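Local coordinates for amidohydrolase 3 domain-containing protein (Pyrococcus horikoshii, PDB 3IGH) that is uncharacterised but probably hydrolyses carbon-nitrogen bonds other than peptide bonds, as a member of the metal-dependent amidohydrolase family, at residues M79-I88 / I103-L113; P362-V372 / A414-L425. One frame throughout, in Å; residues are numbered along the deposited sequence. Where two conformers were deposited one is given.

Interaction 1 of 2, residues M79-I88 / I103-L113. With SO4 (sulfate ion), chain I.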
loop_
_atom_site.group_PDB
_atom_site.type_symbol
_atom_site.label_atom_id
_atom_site.label_comp_id
_atom_site.label_asym_id
_atom_site.label_seq_id
_atom_site.Cartn_x
_atom_site.Cartn_y
_atom_site.Cartn_z
ATOM N N MET A 79 21.691 -9.398 20.498
ATOM C CA MET A 79 22.107 -8.970 21.838
ATOM C C MET A 79 23.106 -9.943 22.464
ATOM O O MET A 79 23.119 -11.131 22.138
ATOM C CB MET A 79 20.890 -8.856 22.765
ATOM C CG MET A 79 20.248 -7.491 22.829
ATOM S SD MET A 79 18.875 -7.468 23.999
ATOM C CE MET A 79 18.593 -5.716 24.154
ATOM N N VAL A 80 23.934 -9.423 23.367
ATOM C CA VAL A 80 24.801 -10.254 24.195
ATOM C C VAL A 80 23.988 -10.861 25.342
ATOM O O VAL A 80 23.334 -10.147 26.115
ATOM C CB VAL A 80 26.018 -9.457 24.750
ATOM C CG1 VAL A 80 26.943 -10.367 25.555
ATOM C CG2 VAL A 80 26.804 -8.813 23.612
ATOM N N ASP A 81 24.036 -12.186 25.441
ATOM C CA ASP A 81 23.327 -12.927 26.476
ATOM C C ASP A 81 24.192 -12.990 27.745
ATOM O O ASP A 81 25.233 -13.651 27.765
ATOM C CB ASP A 81 23.001 -14.334 25.954
ATOM C CG ASP A 81 22.049 -15.105 26.858
ATOM O OD1 ASP A 81 21.737 -14.641 27.977
ATOM O OD2 ASP A 81 21.602 -16.191 26.437
ATOM N N LEU A 82 23.735 -12.312 28.797
ATOM C CA LEU A 82 24.458 -12.239 30.067
ATOM C C LEU A 82 23.851 -13.122 31.156
ATOM O O LEU A 82 24.268 -13.058 32.316
ATOM C CB LEU A 82 24.544 -10.788 30.561
ATOM C CG LEU A 82 25.109 -9.736 29.599
ATOM C CD1 LEU A 82 24.862 -8.333 30.151
ATOM C CD2 LEU A 82 26.594 -9.961 29.321
ATOM N N ARG A 83 22.868 -13.940 30.786
ATOM C CA ARG A 83 22.253 -14.864 31.736
ATOM C C ARG A 83 23.291 -15.872 32.203
ATOM O O ARG A 83 24.055 -16.404 31.397
ATOM C CB ARG A 83 21.072 -15.598 31.102
ATOM C CG ARG A 83 19.866 -14.718 30.842
ATOM C CD ARG A 83 18.773 -15.500 30.147
ATOM N NE ARG A 83 19.212 -15.973 28.838
ATOM C CZ ARG A 83 18.443 -16.645 27.991
ATOM N NH1 ARG A 83 17.191 -16.934 28.313
ATOM N NH2 ARG A 83 18.924 -17.027 26.819
ATOM N N GLY A 84 23.343 -16.093 33.510
ATOM C CA GLY A 84 24.297 -17.036 34.074
ATOM C C GLY A 84 25.721 -16.534 34.261
ATOM O O GLY A 84 26.574 -17.299 34.714
ATOM N N ALA A 85 25.992 -15.272 33.911
ATOM C CA ALA A 85 27.311 -14.666 34.151
ATOM C C ALA A 85 27.547 -14.552 35.656
ATOM O O ALA A 85 26.709 -14.019 36.389
ATOM C CB ALA A 85 27.429 -13.298 33.476
ATOM N N LYS A 86 28.680 -15.082 36.106
ATOM C CA LYS A 86 28.931 -15.279 37.530
ATOM C C LYS A 86 29.866 -14.247 38.160
ATOM O O LYS A 86 30.076 -14.270 39.374
ATOM C CB LYS A 86 29.450 -16.701 37.785
ATOM C CG LYS A 86 28.415 -17.810 37.558
ATOM C CD LYS A 86 27.191 -17.653 38.467
ATOM C CE LYS A 86 26.265 -18.858 38.371
ATOM N NZ LYS A 86 25.625 -18.985 37.033
ATOM N N SER A 87 30.416 -13.355 37.335
ATOM C CA SER A 87 31.300 -12.277 37.798
ATOM C C SER A 87 31.276 -11.104 36.829
ATOM O O SER A 87 30.905 -11.272 35.667
ATOM C CB SER A 87 32.739 -12.778 37.924
ATOM O OG SER A 87 33.222 -13.238 36.672
ATOM N N ILE A 88 31.692 -9.928 37.308
ATOM C CA ILE A 88 31.881 -8.751 36.451
ATOM C C ILE A 88 32.849 -9.085 35.315
ATOM O O ILE A 88 32.599 -8.738 34.157
ATOM C CB ILE A 88 32.362 -7.505 37.260
ATOM C CG1 ILE A 88 31.322 -7.091 38.314
ATOM C CG2 ILE A 88 32.698 -6.319 36.341
ATOM C CD1 ILE A 88 29.904 -6.854 37.785
ATOM N N ILE A 103 26.667 -1.928 21.714
ATOM C CA ILE A 103 26.587 -3.255 22.305
ATOM C C ILE A 103 25.414 -3.307 23.271
ATOM O O ILE A 103 25.437 -2.680 24.333
ATOM C CB ILE A 103 27.911 -3.664 23.009
ATOM C CG1 ILE A 103 29.113 -3.493 22.060
ATOM C CG2 ILE A 103 27.819 -5.097 23.539
ATOM C CD1 ILE A 103 29.025 -4.278 20.737
ATOM N N PHE A 104 24.377 -4.035 22.870
ATOM C CA PHE A 104 23.198 -4.243 23.701
ATOM C C PHE A 104 23.305 -5.617 24.355
ATOM O O PHE A 104 23.687 -6.593 23.709
ATOM C CB PHE A 104 21.910 -4.164 22.867
ATOM C CG PHE A 104 21.558 -2.776 22.395
ATOM C CD1 PHE A 104 21.019 -1.840 23.276
ATOM C CD2 PHE A 104 21.735 -2.417 21.062
ATOM C CE1 PHE A 104 20.677 -0.558 22.838
ATOM C CE2 PHE A 104 21.396 -1.137 20.612
ATOM C CZ PHE A 104 20.865 -0.207 21.504
ATOM N N GLY A 105 22.975 -5.681 25.639
ATOM C CA GLY A 105 23.002 -6.932 26.372
ATOM C C GLY A 105 21.762 -7.095 27.222
ATOM O O GLY A 105 21.028 -6.132 27.454
ATOM N N PHE A 106 21.538 -8.313 27.705
ATOM C CA PHE A 106 20.361 -8.601 28.528
ATOM C C PHE A 106 20.637 -9.766 29.473
ATOM O O PHE A 106 21.517 -10.593 29.217
ATOM C CB PHE A 106 19.130 -8.924 27.647
ATOM C CG PHE A 106 19.130 -10.330 27.085
ATOM C CD1 PHE A 106 18.434 -11.358 27.732
ATOM C CD2 PHE A 106 19.830 -10.627 25.922
ATOM C CE1 PHE A 106 18.451 -12.658 27.230
ATOM C CE2 PHE A 106 19.838 -11.917 25.406
ATOM C CZ PHE A 106 19.154 -12.936 26.065
ATOM N N GLY A 107 19.855 -9.832 30.547
ATOM C CA GLY A 107 19.786 -11.033 31.363
ATOM C C GLY A 107 20.706 -11.142 32.563
ATOM O O GLY A 107 20.700 -12.176 33.231
ATOM N N TRP A 108 21.488 -10.101 32.858
ATOM C CA TRP A 108 22.376 -10.157 34.030
ATOM C C TRP A 108 21.582 -10.081 35.324
ATOM O O TRP A 108 20.468 -9.564 35.353
ATOM C CB TRP A 108 23.478 -9.071 33.997
ATOM C CG TRP A 108 22.972 -7.645 34.041
ATOM C CD1 TRP A 108 22.786 -6.823 32.966
ATOM C CD2 TRP A 108 22.601 -6.877 35.200
ATOM N NE1 TRP A 108 22.307 -5.607 33.377
ATOM C CE2 TRP A 108 22.196 -5.603 34.742
ATOM C CE3 TRP A 108 22.574 -7.135 36.578
ATOM C CZ2 TRP A 108 21.760 -4.594 35.610
ATOM C CZ3 TRP A 108 22.140 -6.132 37.438
ATOM C CH2 TRP A 108 21.744 -4.876 36.953
ATOM N N ASP A 109 22.180 -10.576 36.407
ATOM C CA ASP A 109 21.531 -10.592 37.706
ATOM C C ASP A 109 22.619 -10.397 38.757
ATOM O O ASP A 109 23.599 -11.151 38.768
ATOM C CB ASP A 109 20.830 -11.952 37.902
ATOM C CG ASP A 109 20.090 -12.077 39.238
ATOM O OD1 ASP A 109 20.109 -11.154 40.087
ATOM O OD2 ASP A 109 19.448 -13.130 39.434
ATOM N N GLN A 110 22.422 -9.415 39.644
ATOM C CA GLN A 110 23.398 -9.124 40.706
ATOM C C GLN A 110 23.560 -10.304 41.666
ATOM O O GLN A 110 24.613 -10.466 42.271
ATOM C CB GLN A 110 23.063 -7.824 41.467
ATOM C CG GLN A 110 21.807 -7.848 42.363
ATOM C CD GLN A 110 20.527 -7.498 41.617
ATOM O OE1 GLN A 110 20.448 -7.609 40.390
ATOM N NE2 GLN A 110 19.517 -7.064 42.362
ATOM N N ASP A 111 22.517 -11.130 41.782
ATOM C CA ASP A 111 22.554 -12.337 42.618
ATOM C C ASP A 111 23.527 -13.394 42.088
ATOM O O ASP A 111 24.148 -14.127 42.866
ATOM C CB ASP A 111 21.146 -12.916 42.780
ATOM C CG ASP A 111 20.266 -12.064 43.679
ATOM O OD1 ASP A 111 20.798 -11.145 44.347
ATOM O OD2 ASP A 111 19.045 -12.319 43.728
ATOM N N GLU A 112 23.667 -13.457 40.767
ATOM C CA GLU A 112 24.636 -14.347 40.118
ATOM C C GLU A 112 26.042 -13.752 40.074
ATOM O O GLU A 112 27.037 -14.465 40.231
ATOM C CB GLU A 112 24.185 -14.680 38.693
ATOM C CG GLU A 112 22.867 -15.458 38.609
ATOM C CD GLU A 112 22.492 -15.823 37.175
ATOM O OE1 GLU A 112 22.442 -17.030 36.866
ATOM O OE2 GLU A 112 22.256 -14.907 36.354
ATOM N N LEU A 113 26.108 -12.444 39.844
ATOM C CA LEU A 113 27.366 -11.715 39.698
ATOM C C LEU A 113 28.082 -11.513 41.038
ATOM O O LEU A 113 29.312 -11.504 41.096
ATOM C CB LEU A 113 27.095 -10.341 39.067
ATOM C CG LEU A 113 26.583 -10.275 37.621
ATOM C CD1 LEU A 113 26.107 -8.864 37.296
ATOM C CD2 LEU A 113 27.653 -10.732 36.648
HETATM S S SO4 I . 19.869 -5.942 45.806
HETATM O O1 SO4 I . 21.307 -5.702 45.952
HETATM O O2 SO4 I . 19.211 -5.811 47.104
HETATM O O3 SO4 I . 19.309 -4.962 44.879
HETATM O O4 SO4 I . 19.645 -7.293 45.297
HETATM O O HOH W 1 24.255 -12.641 35.701
HETATM O O HOH W 2 32.077 -9.954 40.182
#

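Interaction 2 of 2, residues P362-V372 / A414-L425. With SO4 (sulfate ion), chain E.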
loop_
_atom_site.group_PDB
_atom_site.type_symbol
_atom_site.label_atom_id
_atom_site.label_comp_id
_atom_site.label_asym_id
_atom_site.label_seq_id
_atom_site.Cartn_x
_atom_site.Cartn_y
_atom_site.Cartn_z
ATOM N N PRO A 362 -0.004 -18.838 24.739
ATOM C CA PRO A 362 0.073 -20.021 25.620
ATOM C C PRO A 362 1.401 -20.277 26.340
ATOM O O PRO A 362 1.382 -20.791 27.454
ATOM C CB PRO A 362 -0.297 -21.179 24.687
ATOM C CG PRO A 362 -1.202 -20.529 23.666
ATOM C CD PRO A 362 -0.555 -19.188 23.415
ATOM N N HIS A 363 2.532 -19.896 25.750
ATOM C CA HIS A 363 3.818 -20.095 26.422
ATOM C C HIS A 363 4.010 -19.272 27.708
ATOM O O HIS A 363 4.889 -19.586 28.515
ATOM C CB HIS A 363 5.004 -19.955 25.458
ATOM C CG HIS A 363 6.236 -20.668 25.925
ATOM N ND1 HIS A 363 7.216 -20.046 26.664
ATOM C CD2 HIS A 363 6.623 -21.960 25.798
ATOM C CE1 HIS A 363 8.170 -20.915 26.951
ATOM N NE2 HIS A 363 7.831 -22.084 26.440
ATOM N N PHE A 364 3.174 -18.246 27.915
ATOM C CA PHE A 364 3.140 -17.513 29.193
ATOM C C PHE A 364 2.821 -18.421 30.394
ATOM O O PHE A 364 3.256 -18.134 31.499
ATOM C CB PHE A 364 2.132 -16.351 29.163
ATOM C CG PHE A 364 2.667 -15.069 28.548
ATOM C CD1 PHE A 364 3.082 -15.018 27.222
ATOM C CD2 PHE A 364 2.732 -13.900 29.305
ATOM C CE1 PHE A 364 3.556 -13.815 26.654
ATOM C CE2 PHE A 364 3.210 -12.709 28.752
ATOM C CZ PHE A 364 3.618 -12.670 27.423
ATOM N N ILE A 365 2.042 -19.484 30.179
ATOM C CA ILE A 365 1.813 -20.519 31.206
ATOM C C ILE A 365 3.144 -21.038 31.775
ATOM O O ILE A 365 3.301 -21.181 32.992
ATOM C CB ILE A 365 0.994 -21.710 30.638
ATOM C CG1 ILE A 365 -0.448 -21.281 30.344
ATOM C CG2 ILE A 365 1.004 -22.924 31.591
ATOM C CD1 ILE A 365 -1.173 -22.233 29.439
ATOM N N ILE A 366 4.104 -21.259 30.879
ATOM C CA ILE A 366 5.408 -21.785 31.260
ATOM C C ILE A 366 6.301 -20.744 31.925
ATOM O O ILE A 366 6.919 -21.030 32.961
ATOM C CB ILE A 366 6.099 -22.471 30.052
ATOM C CG1 ILE A 366 5.461 -23.840 29.834
ATOM C CG2 ILE A 366 7.614 -22.618 30.256
ATOM C CD1 ILE A 366 5.528 -24.307 28.428
ATOM N N SER A 367 6.352 -19.539 31.350
ATOM C CA SER A 367 7.251 -18.491 31.828
ATOM C C SER A 367 6.779 -17.840 33.123
ATOM O O SER A 367 7.592 -17.517 33.995
ATOM C CB SER A 367 7.452 -17.420 30.750
ATOM O OG SER A 367 8.200 -17.931 29.663
ATOM N N ASP A 368 5.469 -17.643 33.246
ATOM C CA ASP A 368 4.908 -16.913 34.380
ATOM C C ASP A 368 4.639 -17.843 35.567
ATOM O O ASP A 368 3.483 -18.072 35.936
ATOM C CB ASP A 368 3.609 -16.179 33.981
ATOM C CG ASP A 368 3.821 -15.094 32.907
ATOM O OD1 ASP A 368 4.948 -14.921 32.390
ATOM O OD2 ASP A 368 2.834 -14.395 32.600
ATOM N N TRP A 369 5.712 -18.343 36.181
ATOM C CA TRP A 369 5.598 -19.291 37.299
ATOM C C TRP A 369 4.915 -18.701 38.531
ATOM O O TRP A 369 4.318 -19.437 39.318
ATOM C CB TRP A 369 6.964 -19.880 37.668
ATOM C CG TRP A 369 8.042 -18.854 37.988
ATOM C CD1 TRP A 369 8.998 -18.370 37.134
ATOM C CD2 TRP A 369 8.254 -18.195 39.245
ATOM N NE1 TRP A 369 9.800 -17.458 37.793
ATOM C CE2 TRP A 369 9.372 -17.345 39.090
ATOM C CE3 TRP A 369 7.627 -18.264 40.497
ATOM C CZ2 TRP A 369 9.852 -16.547 40.127
ATOM C CZ3 TRP A 369 8.108 -17.474 41.529
ATOM C CH2 TRP A 369 9.207 -16.624 41.337
ATOM N N TRP A 370 4.976 -17.376 38.663
ATOM C CA TRP A 370 4.498 -16.653 39.855
ATOM C C TRP A 370 3.014 -16.288 39.802
ATOM O O TRP A 370 2.519 -15.587 40.683
ATOM C CB TRP A 370 5.328 -15.371 40.038
ATOM C CG TRP A 370 5.788 -14.819 38.724
ATOM C CD1 TRP A 370 7.058 -14.863 38.209
ATOM C CD2 TRP A 370 4.974 -14.183 37.730
ATOM N NE1 TRP A 370 7.083 -14.286 36.960
ATOM C CE2 TRP A 370 5.819 -13.860 36.643
ATOM C CE3 TRP A 370 3.615 -13.848 37.655
ATOM C CZ2 TRP A 370 5.347 -13.221 35.499
ATOM C CZ3 TRP A 370 3.149 -13.224 36.515
ATOM C CH2 TRP A 370 4.012 -12.915 35.456
ATOM N N ILE A 371 2.313 -16.753 38.771
ATOM C CA ILE A 371 0.964 -16.264 38.492
ATOM C C ILE A 371 -0.063 -16.534 39.596
ATOM O O ILE A 371 -0.863 -15.656 39.927
ATOM C CB ILE A 371 0.459 -16.662 37.068
ATOM C CG1 ILE A 371 -0.691 -15.742 36.643
ATOM C CG2 ILE A 371 0.043 -18.142 36.988
ATOM C CD1 ILE A 371 -0.814 -15.580 35.163
ATOM N N VAL A 372 -0.006 -17.719 40.200
ATOM C CA VAL A 372 -0.955 -18.065 41.263
ATOM C C VAL A 372 -0.689 -17.240 42.532
ATOM O O VAL A 372 -1.614 -16.944 43.281
ATOM C CB VAL A 372 -0.991 -19.593 41.563
ATOM C CG1 VAL A 372 -2.068 -19.931 42.587
ATOM C CG2 VAL A 372 -1.210 -20.406 40.286
ATOM N N ALA A 414 2.585 -25.873 25.029
ATOM C CA ALA A 414 2.042 -25.119 26.153
ATOM C C ALA A 414 0.518 -25.144 26.183
ATOM O O ALA A 414 -0.077 -25.310 27.241
ATOM C CB ALA A 414 2.561 -23.692 26.118
ATOM N N ALA A 415 -0.112 -24.992 25.024
ATOM C CA ALA A 415 -1.567 -25.027 24.935
ATOM C C ALA A 415 -2.135 -26.419 25.172
ATOM O O ALA A 415 -3.198 -26.565 25.777
ATOM C CB ALA A 415 -2.032 -24.501 23.583
ATOM N N VAL A 416 -1.428 -27.432 24.682
ATOM C CA VAL A 416 -1.889 -28.814 24.777
ATOM C C VAL A 416 -1.629 -29.383 26.177
ATOM O O VAL A 416 -2.513 -29.996 26.769
ATOM C CB VAL A 416 -1.278 -29.710 23.647
ATOM C CG1 VAL A 416 -1.643 -31.203 23.838
ATOM C CG2 VAL A 416 -1.761 -29.238 22.273
ATOM N N ASN A 417 -0.437 -29.132 26.716
ATOM C CA ASN A 417 -0.014 -29.749 27.978
ATOM C C ASN A 417 0.017 -28.855 29.209
ATOM O O ASN A 417 0.260 -29.339 30.324
ATOM C CB ASN A 417 1.330 -30.456 27.782
ATOM C CG ASN A 417 1.231 -31.589 26.790
ATOM O OD1 ASN A 417 0.331 -32.415 26.878
ATOM N ND2 ASN A 417 2.140 -31.623 25.831
ATOM N N ARG A 418 -0.210 -27.558 29.000
ATOM C CA ARG A 418 -0.381 -26.568 30.079
ATOM C C ARG A 418 0.660 -26.558 31.198
ATOM O O ARG A 418 0.331 -26.267 32.337
ATOM C CB ARG A 418 -1.800 -26.629 30.667
ATOM C CG ARG A 418 -2.823 -25.890 29.836
ATOM C CD ARG A 418 -4.164 -25.751 30.540
ATOM N NE ARG A 418 -4.265 -24.601 31.446
ATOM C CZ ARG A 418 -4.528 -23.349 31.059
ATOM N NH1 ARG A 418 -4.669 -23.056 29.771
ATOM N NH2 ARG A 418 -4.628 -22.382 31.963
ATOM N N GLY A 419 1.913 -26.842 30.863
ATOM C CA GLY A 419 2.992 -26.795 31.841
ATOM C C GLY A 419 3.054 -27.986 32.781
ATOM O O GLY A 419 3.621 -27.876 33.870
ATOM N N LYS A 420 2.448 -29.104 32.377
ATOM C CA LYS A 420 2.530 -30.359 33.145
ATOM C C LYS A 420 3.988 -30.669 33.479
ATOM O O LYS A 420 4.836 -30.707 32.583
ATOM C CB LYS A 420 1.899 -31.514 32.363
ATOM C CG LYS A 420 1.847 -32.846 33.124
ATOM C CD LYS A 420 0.873 -33.837 32.478
ATOM C CE LYS A 420 1.483 -34.562 31.284
ATOM N NZ LYS A 420 0.570 -35.619 30.750
ATOM N N GLY A 421 4.275 -30.815 34.772
ATOM C CA GLY A 421 5.622 -31.108 35.252
ATOM C C GLY A 421 6.575 -29.934 35.222
ATOM O O GLY A 421 7.793 -30.120 35.315
ATOM N N LYS A 422 6.033 -28.719 35.103
ATOM C CA LYS A 422 6.855 -27.521 34.923
ATOM C C LYS A 422 6.434 -26.385 35.846
ATOM O O LYS A 422 7.286 -25.691 36.413
ATOM C CB LYS A 422 6.822 -27.048 33.455
ATOM C CG LYS A 422 7.476 -28.013 32.449
ATOM C CD LYS A 422 7.478 -27.456 31.023
ATOM C CE LYS A 422 7.920 -28.522 30.024
ATOM N NZ LYS A 422 7.994 -27.994 28.631
ATOM N N VAL A 423 5.121 -26.204 35.988
ATOM C CA VAL A 423 4.554 -25.115 36.776
ATOM C C VAL A 423 3.314 -25.581 37.524
ATOM O O VAL A 423 2.607 -26.486 37.069
ATOM C CB VAL A 423 4.171 -23.866 35.898
ATOM C CG1 VAL A 423 5.414 -23.095 35.417
ATOM C CG2 VAL A 423 3.276 -24.261 34.733
ATOM N N LYS A 424 3.051 -24.930 38.658
ATOM C CA LYS A 424 1.870 -25.181 39.498
ATOM C C LYS A 424 0.541 -25.093 38.736
ATOM O O LYS A 424 -0.392 -25.849 39.017
ATOM C CB LYS A 424 1.863 -24.197 40.680
ATOM C CG LYS A 424 0.814 -24.463 41.760
ATOM C CD LYS A 424 1.108 -25.755 42.508
ATOM C CE LYS A 424 0.214 -25.902 43.723
ATOM N NZ LYS A 424 0.443 -27.206 44.411
ATOM N N LEU A 425 0.477 -24.192 37.754
ATOM C CA LEU A 425 -0.760 -23.904 37.021
ATOM C C LEU A 425 -1.423 -25.126 36.380
ATOM O O LEU A 425 -2.651 -25.196 36.324
ATOM C CB LEU A 425 -0.509 -22.823 35.948
ATOM C CG LEU A 425 -1.752 -22.103 35.427
ATOM C CD1 LEU A 425 -2.436 -21.340 36.555
ATOM C CD2 LEU A 425 -1.415 -21.188 34.253
HETATM S S SO4 E . 9.918 -24.964 27.181
HETATM O O1 SO4 E . 11.016 -25.669 26.528
HETATM O O2 SO4 E . 9.403 -25.771 28.284
HETATM O O3 SO4 E . 10.388 -23.672 27.669
HETATM O O4 SO4 E . 8.839 -24.749 26.224
HETATM O O HOH W 3 2.251 -21.674 37.692
HETATM O O HOH W 4 4.595 -22.599 39.328
#

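Interaction 1 of 2, residues M79-I88 / I103-L113
Val80 and Asp81 pair in parallel with Gly105 and Phe106, the two strands of a beta-alpha-beta unit whose connecting helix is 88-96; strand 80-81 forms the edge of its sheet in this chain. Three backbone hydrogen bonds hold the pairing: Val80 N to Phe104 O, Phe106 N to Val80 O at 3.0 Å, and Leu82 N to Phe106 O at 2.8 Å. Gly107 follows with positive phi, and a beta carbon there would run into Arg83 CG.

The Asp81-Arg83 salt bridge lies obliquely against the Phe106 ring. Arg83 grips the Asp81 carboxylate side-on, NE to OD1 and NH2 to OD2 (2.8 Å), while Arg83 N also donates to OD1, closing an Asx turn. Phe106 CE1 lies over one face of the guanidinium, and Phe106 CZ is 3.6 Å from Asp81 OD1, with carboxylate and ring planes only 18° apart.

Among the apolar contacts, Met79 brings CB to the edge of the same ring and SD obliquely to it, a Met-aromatic contact 4.9 Å from SD to the ring centroid. Leu82 CD1 meets the edge of Trp108, whose NE1 donates to Ile131 O in the next strand.

Past the strands, Glu112 reaches back to the type II turn 82-85. With CG anti to the carbonyl carbon (chi1 -64°) and the chain extended beyond it, its OE2 accepts from Gly84 N at 3.3 Å.

Interaction 2 of 2, residues P362-V372 / A414-L425
Pro362 opens the contact by resting CB on Ala415 CB at 3.9 Å, while its carbonyl O sits 3.4 Å from Ala414 CB, at the C-terminal end of helix 408-417. This is a buried joint in the TIM-barrel region of the amidohydrolase fold, between the short helix 364-367, which follows strand 357-360, and the chain that leaves helix 408-417 through a type I' turn.

His363 has CG anti to the backbone N (chi1 -157°), which puts the NE2 edge of its ring at a sulfate. NE2 donates to sulfate O4 at 2.9 Å, while ND1 is hydrogen-bonded to Glu404 OE1. Lys422 NZ, at the end of an extended chain, holds O2 of the same ion at 2.7 Å. A leucine in place of His363 would probably leave Lys422 without this fellow donor at the sulfate and Glu404 without this partner.

Ile365 is the central plug. Its CD1 lies over one face of the Arg418 guanidinium, 3.6 Å from NH1, which itself donates to Tyr384 O; CG2 touches Arg418 O and packs against Leu425 CD2 at 4.0 Å. In one of its two conformers, Ile366 places CD1 3.8 Å from Ala414 CB. The carbonyls of Ile365 and Ile366 meet the methyls of Val423.

Trp369 O then takes a bond from a water that also accepts from Lys424 N, and Val372 CG2 closes the row on Leu425 CD1.

No direct hydrogen bond joins the segments; water and, between His363 and Lys422, a sulfate probably from the crystallisation liquor bridge polar atoms, so the fit probably depends on shape and dispersion at the Ile365 and Val423 methyls.

Following the chain from the N terminus, interaction 1 comes first: residues 79-88 run into helix 88-96, and the chain returns at 103-113, closing a short loop of 14 intervening residues. That loop is finished long before interaction 2 opens at 362-372; its partner 414-425 lies 41 intervening residues further on, past helix 386-392, strand 395-397 and most of helix 408-417. The two closures therefore stand in series, neither enclosing nor crossing the other. Interaction 1 builds an edge of the six-stranded mixed sheet, whereas interaction 2 joins helical and loop elements that follow strands 357-360 and 395-397. Their centres are 25 Å apart, and their nearest atoms, about 9 Å apart, do not touch.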